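Local coordinates for putative pneumococcal surface protein (Streptococcus pneumoniae, PDB 4CNL) that binds choline through a chain of repeats and so probably attaches to the choline-bearing teichoic acids of the pneumococcal cell wall, at residues S47-W52 / N75-Q80; Q147-L152 / G175-V180. One frame throughout, in Å; residues are numbered along the deposited sequence.

Contact 1: S47-W52 / N75-Q80. With CHT (choline ion), chain H; CHT (choline ion), chain I; SO4 (sulfate ion), chain L.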
ATOM      1  N   SER A  47      -3.571 -22.335   0.193  1.00 21.10           N
ATOM      2  CA  SER A  47      -2.787 -22.775  -0.956  1.00 25.37           C
ATOM      3  C   SER A  47      -3.621 -22.769  -2.231  1.00 26.75           C
ATOM      4  O   SER A  47      -3.078 -22.671  -3.332  1.00 34.08           O
ATOM      5  CB  SER A  47      -2.209 -24.171  -0.716  1.00 33.21           C
ATOM      6  OG  SER A  47      -1.242 -24.155   0.318  1.00 42.03           O
ATOM      7  N   SER A  48      -4.941 -22.858  -2.080  1.00 27.56           N
ATOM      8  CA  SER A  48      -5.826 -22.931  -3.240  1.00 28.81           C
ATOM      9  C   SER A  48      -6.099 -21.558  -3.846  1.00 36.33           C
ATOM     10  O   SER A  48      -6.386 -21.449  -5.040  1.00 32.62           O
ATOM     11  CB  SER A  48      -7.146 -23.616  -2.868  1.00 33.98           C
ATOM     12  OG  SER A  48      -7.838 -22.906  -1.854  1.00 41.23           O
ATOM     13  N   TYR A  49      -6.013 -20.513  -3.024  1.00 27.56           N
ATOM     14  CA  TYR A  49      -6.153 -19.142  -3.509  1.00 26.91           C
ATOM     15  C   TYR A  49      -4.796 -18.484  -3.708  1.00 25.33           C
ATOM     16  O   TYR A  49      -4.724 -17.354  -4.189  1.00 19.92           O
ATOM     17  CB  TYR A  49      -6.985 -18.294  -2.540  1.00 23.16           C
ATOM     18  CG  TYR A  49      -8.471 -18.565  -2.583  1.00 26.38           C
ATOM     19  CD1 TYR A  49      -9.299 -17.866  -3.450  1.00 29.07           C
ATOM     20  CD2 TYR A  49      -9.047 -19.513  -1.752  1.00 29.49           C
ATOM     21  CE1 TYR A  49     -10.660 -18.107  -3.490  1.00 32.92           C
ATOM     22  CE2 TYR A  49     -10.406 -19.765  -1.788  1.00 28.76           C
ATOM     23  CZ  TYR A  49     -11.206 -19.058  -2.657  1.00 35.09           C
ATOM     24  OH  TYR A  49     -12.559 -19.305  -2.691  1.00 39.50           O
ATOM     25  N   GLN A  50      -3.739 -19.199  -3.330  1.00 23.17           N
ATOM     26  CA  GLN A  50      -2.373 -18.692  -3.364  1.00 20.78           C
ATOM     27  C   GLN A  50      -2.258 -17.325  -2.687  1.00 22.86           C
ATOM     28  O   GLN A  50      -1.726 -16.381  -3.269  1.00 20.19           O
ATOM     29  CB  GLN A  50      -1.862 -18.608  -4.808  1.00 23.38           C
ATOM     30  CG  GLN A  50      -1.520 -19.951  -5.433  1.00 33.67           C
ATOM     31  CD  GLN A  50      -2.645 -20.521  -6.275  1.00 40.25           C
ATOM     32  OE1 GLN A  50      -3.819 -20.423  -5.920  1.00 51.01           O
ATOM     33  NE2 GLN A  50      -2.287 -21.117  -7.408  1.00 42.98           N
ATOM     34  N   ALA A  51      -2.765 -17.221  -1.460  1.00 18.63           N
ATOM     35  CA  ALA A  51      -2.813 -15.935  -0.770  1.00 14.01           C
ATOM     36  C   ALA A  51      -2.924 -16.069   0.742  1.00 15.49           C
ATOM     37  O   ALA A  51      -3.462 -17.044   1.263  1.00 13.48           O
ATOM     38  CB  ALA A  51      -3.975 -15.100  -1.299  1.00 16.44           C
ATOM     39  N   TRP A  52      -2.396 -15.076   1.441  1.00 14.61           N
ATOM     40  CA  TRP A  52      -2.607 -14.933   2.867  1.00  8.76           C
ATOM     41  C   TRP A  52      -3.929 -14.229   3.154  1.00 12.28           C
ATOM     42  O   TRP A  52      -4.317 -13.293   2.446  1.00 13.45           O
ATOM     43  CB  TRP A  52      -1.487 -14.111   3.510  1.00 12.47           C
ATOM     44  CG  TRP A  52      -0.170 -14.792   3.623  1.00 16.38           C
ATOM     45  CD1 TRP A  52       0.899 -14.667   2.775  1.00 17.51           C
ATOM     46  CD2 TRP A  52       0.241 -15.690   4.660  1.00 13.48           C
ATOM     47  NE1 TRP A  52       1.943 -15.441   3.223  1.00 20.32           N
ATOM     48  CE2 TRP A  52       1.565 -16.076   4.378  1.00 21.91           C
ATOM     49  CE3 TRP A  52      -0.386 -16.201   5.804  1.00 19.25           C
ATOM     50  CZ2 TRP A  52       2.277 -16.953   5.194  1.00 19.00           C
ATOM     51  CZ3 TRP A  52       0.324 -17.071   6.614  1.00 19.59           C
ATOM     52  CH2 TRP A  52       1.638 -17.439   6.303  1.00 20.83           C
ATOM     53  N   ASN A  75     -11.026  -8.578  -1.773  1.00 20.38           N
ATOM     54  CA  ASN A  75     -11.329 -10.015  -1.798  1.00 16.77           C
ATOM     55  C   ASN A  75     -10.710 -10.757  -0.616  1.00 17.70           C
ATOM     56  O   ASN A  75     -10.741 -11.991  -0.563  1.00 19.35           O
ATOM     57  CB  ASN A  75     -10.870 -10.657  -3.124  1.00 19.34           C
ATOM     58  CG  ASN A  75      -9.371 -10.512  -3.381  1.00 15.95           C
ATOM     59  OD1 ASN A  75      -8.622 -10.019  -2.543  1.00 19.02           O
ATOM     60  ND2 ASN A  75      -8.935 -10.949  -4.555  1.00 24.29           N
ATOM     61  N   GLY A  76     -10.152 -10.003   0.326  1.00 12.46           N
ATOM     62  CA  GLY A  76      -9.538 -10.569   1.514  1.00 10.85           C
ATOM     63  C   GLY A  76      -8.061 -10.899   1.378  1.00 10.22           C
ATOM     64  O   GLY A  76      -7.369 -11.081   2.396  1.00 11.81           O
ATOM     65  N   LYS A  77      -7.571 -10.990   0.141  1.00 11.38           N
ATOM     66  CA  LYS A  77      -6.187 -11.405  -0.100  1.00 11.26           C
ATOM     67  C   LYS A  77      -5.194 -10.352   0.378  1.00 16.19           C
ATOM     68  O   LYS A  77      -5.352  -9.168   0.084  1.00 13.19           O
ATOM     69  CB  LYS A  77      -5.944 -11.679  -1.586  1.00 18.74           C
ATOM     70  CG  LYS A  77      -6.755 -12.822  -2.163  1.00 16.20           C
ATOM     71  CD  LYS A  77      -6.213 -13.211  -3.521  1.00 20.56           C
ATOM     72  CE  LYS A  77      -6.900 -14.453  -4.054  1.00 23.87           C
ATOM     73  NZ  LYS A  77      -6.323 -14.815  -5.387  1.00 29.34           N
ATOM     74  N   MET A  78      -4.175 -10.776   1.115  1.00 10.62           N
ATOM     75  CA  MET A  78      -3.127  -9.844   1.516  1.00  9.75           C
ATOM     76  C   MET A  78      -2.364  -9.374   0.295  1.00 12.40           C
ATOM     77  O   MET A  78      -1.906 -10.187  -0.514  1.00 13.48           O
ATOM     78  CB  MET A  78      -2.166 -10.487   2.512  1.00 13.41           C
ATOM     79  CG  MET A  78      -1.169  -9.501   3.063  1.00 17.75           C
ATOM     80  SD  MET A  78       0.168 -10.311   3.943  1.00 18.00           S
ATOM     81  CE  MET A  78       0.992 -11.086   2.596  1.00 19.23           C
ATOM     82  N   ALA A  79      -2.211  -8.058   0.172  1.00  9.76           N
ATOM     83  CA  ALA A  79      -1.439  -7.485  -0.921  1.00 13.31           C
ATOM     84  C   ALA A  79       0.051  -7.787  -0.779  1.00  9.53           C
ATOM     85  O   ALA A  79       0.601  -7.783   0.326  1.00 11.21           O
ATOM     86  CB  ALA A  79      -1.683  -5.977  -0.984  1.00 11.42           C
ATOM     87  N   GLN A  80       0.702  -8.041  -1.910  1.00 15.49           N
ATOM     88  CA  GLN A  80       2.112  -8.415  -1.932  1.00 11.69           C
ATOM     89  C   GLN A  80       2.750  -7.947  -3.218  1.00 14.42           C
ATOM     90  O   GLN A  80       2.307  -8.340  -4.294  1.00 16.24           O
ATOM     91  CB  GLN A  80       2.288  -9.942  -1.821  1.00 18.89           C
ATOM     92  CG  GLN A  80       2.301 -10.474  -0.414  1.00 25.82           C
ATOM     93  CD  GLN A  80       2.489 -11.993  -0.337  1.00 31.65           C
ATOM     94  OE1 GLN A  80       1.546 -12.763  -0.540  1.00 29.04           O
ATOM     95  NE2 GLN A  80       3.707 -12.423  -0.022  1.00 30.00           N
TER
HETATM   96  C4  CHT H1280       3.527 -12.120   9.236  1.00 38.39           C
HETATM   97  C5  CHT H1280       3.601 -12.152   7.707  1.00 36.91           C
HETATM   98  C6  CHT H1280       2.388 -12.636   5.739  1.00 31.48           C
HETATM   99  C7  CHT H1280       1.813 -13.678   7.767  1.00 29.89           C
HETATM  100  C8  CHT H1280       1.376 -11.386   7.453  1.00 23.26           C
HETATM  101  O6  CHT H1280       4.748 -11.627   9.775  1.00 49.83           O
HETATM  102  N1  CHT H1280       2.291 -12.460   7.166  1.00 23.20           N
HETATM  103  C4  CHT I1281     -14.207 -14.057  -0.367  1.00 45.21           C
HETATM  104  C5  CHT I1281     -13.347 -15.266  -0.723  1.00 43.22           C
HETATM  105  C6  CHT I1281     -13.964 -16.504   1.214  1.00 25.89           C
HETATM  106  C7  CHT I1281     -11.926 -16.936   0.090  1.00 25.67           C
HETATM  107  C8  CHT I1281     -12.213 -14.954   1.321  1.00 27.27           C
HETATM  108  O6  CHT I1281     -15.581 -14.410  -0.448  1.00 48.24           O
HETATM  109  N1  CHT I1281     -12.865 -15.919   0.477  1.00 25.94           N
HETATM  110  S   SO4 L1284      -6.019 -10.886  -6.878  1.00 65.32           S
HETATM  111  O1  SO4 L1284      -7.022 -11.943  -7.005  1.00 52.92           O
HETATM  112  O2  SO4 L1284      -6.026 -10.062  -8.086  1.00 65.31           O
HETATM  113  O3  SO4 L1284      -6.323 -10.039  -5.727  1.00 39.58           O
HETATM  114  O4  SO4 L1284      -4.700 -11.490  -6.695  1.00 57.43           O
HETATM  115  O   HOH W   1      -3.382 -14.840  -5.310  1.00 29.58           O
HETATM  116  O   HOH W   2      -1.299 -12.902  -0.138  1.00 17.61           O
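Lys77 reaches along segment 47-52 to the carbonyl of Tyr49, and its course illustrates how a long side chain can bridge apolar and polar surroundings. Its CB, CG and CD run past the methyl of Ala51, with CG and CD each 3.7 Å from Ala51 CB. CE comes beside the CB of Tyr49, and NZ ends in a hydrogen bond to Tyr49 O (3.2 Å), lying in the carbonyl plane. The chain is extended beyond CG (chi2 -167°), which carries the ammonium this far. There it also donates to a water held by Gln50 O and bonds weakly to a sulfate, probably from the crystallisation liquor, that Asn75 ND2 and Lys73 grip as well. Asn75 OD1 accepts from Lys77 N in an Asx turn.

Segment 47-52 links strands 42-46 and 51-55 of a choline-binding repeat hairpin, with a G1 beta bulge where Gln50 and Ala51 face Asp46; 75-80 follows strand 70-72. One residue beyond Ala51 and Lys77 the backbones join: Met78 N donates to Trp52 O at 2.9 Å. The bend of Met78 at chi3 (69°) sets CE in apolar touch with Trp52 CD1 (3.6 Å), while SD, 5.1 Å from the centroid of the Trp52 five-membered ring and oblique to it, makes a Met-aromatic contact. A second water ties Gln80 OE1 to Trp52 N and Met78 O.

One choline rests its C6 over a face of Trp52, with Met78 SD 3.7 Å from that C6; Trp43 and Tyr70 complete this pocket. Another places C7 over the Tyr49 ring, 3.5 Å from Tyr49 CZ. Such a setting is consistent with recognition by cation-pi and dispersion forces, the lysine charge being met by a carbonyl and a water, and weakly by the sulfate.

Contact 2: Q147-L152 / G175-V180. With CHT (choline ion), chain E; CHT (choline ion), chain C.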
ATOM      1  N   GLN A 147       8.274  23.125 -12.769  1.00 11.53           N
ATOM      2  CA  GLN A 147       7.055  23.136 -11.965  1.00 13.49           C
ATOM      3  C   GLN A 147       6.954  24.530 -11.386  1.00 18.65           C
ATOM      4  O   GLN A 147       7.695  24.886 -10.465  1.00 13.42           O
ATOM      5  CB  GLN A 147       7.084  22.061 -10.870  1.00 13.58           C
ATOM      6  CG  GLN A 147       5.912  22.128  -9.896  1.00 13.11           C
ATOM      7  CD  GLN A 147       4.561  21.995 -10.575  1.00 19.11           C
ATOM      8  OE1 GLN A 147       4.432  21.366 -11.637  1.00 16.51           O
ATOM      9  NE2 GLN A 147       3.538  22.582  -9.959  1.00 19.54           N
ATOM     10  N   GLY A 148       6.067  25.338 -11.954  1.00 16.18           N
ATOM     11  CA  GLY A 148       6.031  26.749 -11.613  1.00 17.09           C
ATOM     12  C   GLY A 148       7.372  27.366 -11.958  1.00 17.14           C
ATOM     13  O   GLY A 148       7.880  27.172 -13.063  1.00 17.97           O
ATOM     14  N   ASN A 149       7.950  28.087 -10.999  1.00 15.65           N
ATOM     15  CA  ASN A 149       9.224  28.777 -11.200  1.00 16.77           C
ATOM     16  C   ASN A 149      10.428  27.958 -10.764  1.00  8.85           C
ATOM     17  O   ASN A 149      11.541  28.485 -10.629  1.00  9.61           O
ATOM     18  CB  ASN A 149       9.215  30.103 -10.451  1.00 21.77           C
ATOM     19  CG  ASN A 149       8.098  31.012 -10.914  1.00 33.02           C
ATOM     20  OD1 ASN A 149       7.982  31.305 -12.102  1.00 33.49           O
ATOM     21  ND2 ASN A 149       7.260  31.446  -9.981  1.00 31.09           N
ATOM     22  N   TYR A 150      10.199  26.666 -10.533  1.00 11.86           N
ATOM     23  CA  TYR A 150      11.266  25.758 -10.153  1.00 10.61           C
ATOM     24  C   TYR A 150      11.550  24.769 -11.260  1.00  9.57           C
ATOM     25  O   TYR A 150      10.644  24.374 -11.994  1.00 11.73           O
ATOM     26  CB  TYR A 150      10.901  24.986  -8.887  1.00 10.11           C
ATOM     27  CG  TYR A 150      10.609  25.869  -7.712  1.00  9.62           C
ATOM     28  CD1 TYR A 150      11.650  26.376  -6.939  1.00 11.98           C
ATOM     29  CD2 TYR A 150       9.298  26.205  -7.369  1.00 15.59           C
ATOM     30  CE1 TYR A 150      11.397  27.194  -5.858  1.00 12.69           C
ATOM     31  CE2 TYR A 150       9.037  27.030  -6.286  1.00 17.89           C
ATOM     32  CZ  TYR A 150      10.089  27.515  -5.537  1.00 20.46           C
ATOM     33  OH  TYR A 150       9.842  28.327  -4.458  1.00 23.90           O
ATOM     34  N   TYR A 151      12.804  24.344 -11.363  1.00  9.71           N
ATOM     35  CA  TYR A 151      13.181  23.393 -12.402  1.00  7.65           C
ATOM     36  C   TYR A 151      13.653  22.089 -11.808  1.00  9.92           C
ATOM     37  O   TYR A 151      14.552  22.071 -10.963  1.00 11.66           O
ATOM     38  CB  TYR A 151      14.285  23.963 -13.286  1.00  9.67           C
ATOM     39  CG  TYR A 151      14.610  23.103 -14.487  1.00  8.53           C
ATOM     40  CD1 TYR A 151      13.790  23.131 -15.618  1.00 12.30           C
ATOM     41  CD2 TYR A 151      15.736  22.295 -14.511  1.00  9.54           C
ATOM     42  CE1 TYR A 151      14.076  22.356 -16.726  1.00 12.88           C
ATOM     43  CE2 TYR A 151      16.036  21.512 -15.632  1.00 12.84           C
ATOM     44  CZ  TYR A 151      15.197  21.557 -16.729  1.00 13.02           C
ATOM     45  OH  TYR A 151      15.486  20.794 -17.835  1.00 16.99           O
ATOM     46  N   LEU A 152      13.066  20.997 -12.268  1.00 10.79           N
ATOM     47  CA  LEU A 152      13.522  19.672 -11.852  1.00  8.93           C
ATOM     48  C   LEU A 152      14.513  19.136 -12.879  1.00 14.30           C
ATOM     49  O   LEU A 152      14.208  19.060 -14.079  1.00 11.89           O
ATOM     50  CB  LEU A 152      12.339  18.709 -11.697  1.00 10.96           C
ATOM     51  CG  LEU A 152      11.237  18.987 -10.657  1.00 10.13           C
ATOM     52  CD1 LEU A 152      11.843  19.282  -9.289  1.00  9.56           C
ATOM     53  CD2 LEU A 152      10.271  20.113 -11.085  1.00 11.01           C
ATOM     54  N   GLY A 175      16.227  28.250  -5.603  1.00 11.78           N
ATOM     55  CA  GLY A 175      15.591  27.419  -6.613  1.00 12.39           C
ATOM     56  C   GLY A 175      14.669  28.177  -7.549  1.00 15.15           C
ATOM     57  O   GLY A 175      14.198  27.629  -8.544  1.00 11.28           O
ATOM     58  N   VAL A 176      14.433  29.448  -7.256  1.00 12.87           N
ATOM     59  CA  VAL A 176      13.428  30.209  -8.002  1.00 12.86           C
ATOM     60  C   VAL A 176      13.997  30.908  -9.230  1.00 15.12           C
ATOM     61  O   VAL A 176      15.001  31.621  -9.135  1.00 13.95           O
ATOM     62  CB  VAL A 176      12.764  31.280  -7.106  1.00 14.03           C
ATOM     63  CG1 VAL A 176      11.773  32.115  -7.916  1.00 16.56           C
ATOM     64  CG2 VAL A 176      12.076  30.627  -5.925  1.00 17.03           C
ATOM     65  N   TRP A 177      13.368  30.704 -10.385  1.00  9.76           N
ATOM     66  CA  TRP A 177      13.632  31.580 -11.520  1.00 12.53           C
ATOM     67  C   TRP A 177      12.883  32.885 -11.273  1.00 18.75           C
ATOM     68  O   TRP A 177      11.651  32.912 -11.270  1.00 16.10           O
ATOM     69  CB  TRP A 177      13.191  30.951 -12.839  1.00 10.79           C
ATOM     70  CG  TRP A 177      13.454  31.860 -14.002  1.00 12.52           C
ATOM     71  CD1 TRP A 177      14.669  32.220 -14.498  1.00 14.22           C
ATOM     72  CD2 TRP A 177      12.475  32.549 -14.788  1.00 18.08           C
ATOM     73  NE1 TRP A 177      14.509  33.083 -15.565  1.00 14.56           N
ATOM     74  CE2 TRP A 177      13.171  33.305 -15.756  1.00 16.13           C
ATOM     75  CE3 TRP A 177      11.080  32.607 -14.762  1.00 19.59           C
ATOM     76  CZ2 TRP A 177      12.514  34.096 -16.697  1.00 20.61           C
ATOM     77  CZ3 TRP A 177      10.433  33.398 -15.698  1.00 19.45           C
ATOM     78  CH2 TRP A 177      11.150  34.127 -16.649  1.00 24.50           C
ATOM     79  N   LYS A 178      13.620  33.964 -11.040  1.00 15.76           N
ATOM     80  CA  LYS A 178      12.968  35.228 -10.722  1.00 18.14           C
ATOM     81  C   LYS A 178      12.622  35.936 -12.023  1.00 23.12           C
ATOM     82  O   LYS A 178      13.507  36.351 -12.773  1.00 29.59           O
ATOM     83  CB  LYS A 178      13.853  36.081  -9.807  1.00 21.16           C
ATOM     84  CG  LYS A 178      14.021  35.443  -8.410  1.00 23.39           C
ATOM     85  CD  LYS A 178      14.433  36.445  -7.344  1.00 34.54           C
ATOM     86  CE  LYS A 178      14.850  35.751  -6.048  1.00 30.28           C
ATOM     87  NZ  LYS A 178      13.770  34.914  -5.434  1.00 33.99           N
ATOM     88  N   GLU A 179      11.322  36.034 -12.293  1.00 20.92           N
ATOM     89  CA  GLU A 179      10.822  36.584 -13.547  1.00 23.94           C
ATOM     90  C   GLU A 179      10.892  38.107 -13.582  1.00 18.01           C
ATOM     91  O   GLU A 179      10.106  38.788 -12.922  1.00 22.00           O
ATOM     92  CB  GLU A 179       9.386  36.134 -13.787  1.00 25.24           C
ATOM     93  CG  GLU A 179       8.812  36.640 -15.098  1.00 34.52           C
ATOM     94  CD  GLU A 179       7.618  35.831 -15.559  1.00 39.82           C
ATOM     95  OE1 GLU A 179       6.911  35.265 -14.697  1.00 51.38           O
ATOM     96  OE2 GLU A 179       7.394  35.753 -16.785  1.00 58.74           O
ATOM     97  N   VAL A 180      11.850  38.632 -14.340  1.00 16.91           N
ATOM     98  CA  VAL A 180      11.943  40.064 -14.581  1.00 18.79           C
ATOM     99  C   VAL A 180      11.972  40.287 -16.084  1.00 25.51           C
ATOM    100  O   VAL A 180      12.990  40.044 -16.735  1.00 21.39           O
ATOM    101  CB  VAL A 180      13.202  40.690 -13.928  1.00 19.83           C
ATOM    102  CG1 VAL A 180      13.292  42.185 -14.242  1.00 24.20           C
ATOM    103  CG2 VAL A 180      13.208  40.444 -12.417  1.00 21.89           C
TER
HETATM  104  C4  CHT E1277      10.030  28.655 -18.539  1.00 29.29           C
HETATM  105  C5  CHT E1277       9.222  28.482 -17.260  1.00 32.26           C
HETATM  106  C6  CHT E1277       9.073  29.265 -15.046  1.00 25.66           C
HETATM  107  C7  CHT E1277      10.993  29.710 -16.344  1.00 30.00           C
HETATM  108  C8  CHT E1277       8.946  30.767 -16.856  1.00 42.66           C
HETATM  109  O6  CHT E1277       9.679  27.604 -19.426  1.00 35.62           O
HETATM  110  N1  CHT E1277       9.561  29.560 -16.368  1.00 41.28           N
HETATM  111  C4  CHT C1275       7.400  24.776  -3.390  1.00 28.97           C
HETATM  112  C5  CHT C1275       8.705  25.270  -2.783  1.00 25.64           C
HETATM  113  C6  CHT C1275       9.413  23.134  -2.023  1.00 17.35           C
HETATM  114  C7  CHT C1275       9.986  23.855  -4.217  1.00 18.16           C
HETATM  115  C8  CHT C1275      10.944  24.864  -2.360  1.00 35.36           C
HETATM  116  O6  CHT C1275       6.563  24.275  -2.353  1.00 36.38           O
HETATM  117  N1  CHT C1275       9.740  24.262  -2.852  1.00 20.88           N
HETATM  118  O   HOH W   3      14.781  25.120  -9.496  1.00 12.82           O
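Trp177 N donates to Asn149 O in a nearly straight hydrogen bond (2.9 Å, 178° at the hydrogen), joining the 175-180 tail to the third residue of a type II' turn that runs from Gln147 to Tyr150. Beside it, a water accepts from Tyr151 N and lies 2.7 Å from Gly175 O. That carbonyl oxygen approaches Tyr150 CD1 to 3.3 Å, while Val176 crosses the phenol obliquely and sets CG2 3.5 Å from Tyr150 CE1. The valine's other methyl, CG1, faces Asn149 CB. The turn belongs to the two-stranded hairpin 145-147/150-152 of a choline-binding repeat, and two of the domain's pockets meet here. In one, a choline ion centres its C7 over the Tyr150 ring, 3.7 Å above the plane; Trp123, Trp132 and Met158 supply the remaining walls. In the other, shared with Trp146 and Tyr169, a second choline has its C8 3.2 Å from Trp177 CZ3, and the CA of Glu179 occupies the opposite indole face. With chi1 at 180°, Trp177 turns its indole to the far side from its backbone N and presents a face to this ion. Gly148 O lies 3.1 Å from C6 of the same choline, and Asn149 OD1 sits at the indole's edge.

Contact 1 closes before contact 2 opens, so the two follow in series along an elongated, helix-free chain. They lie on opposite sides of its centre, about 47 Å apart between centres and about 29 Å between nearest atoms, without touching. Each joins segments separated by 22 residues, but they use different hairpins: 47-52 enters the second strand of the 42-46/51-55 pair, whereas 147-152 belongs to the 145-147/150-152 pair. The partner segment is in each case a loop following a later strand. Each contact contributes residues to two choline pockets, four different ones in all, which spreads the sites along the domain and is consistent with multipoint attachment to choline-bearing polymers.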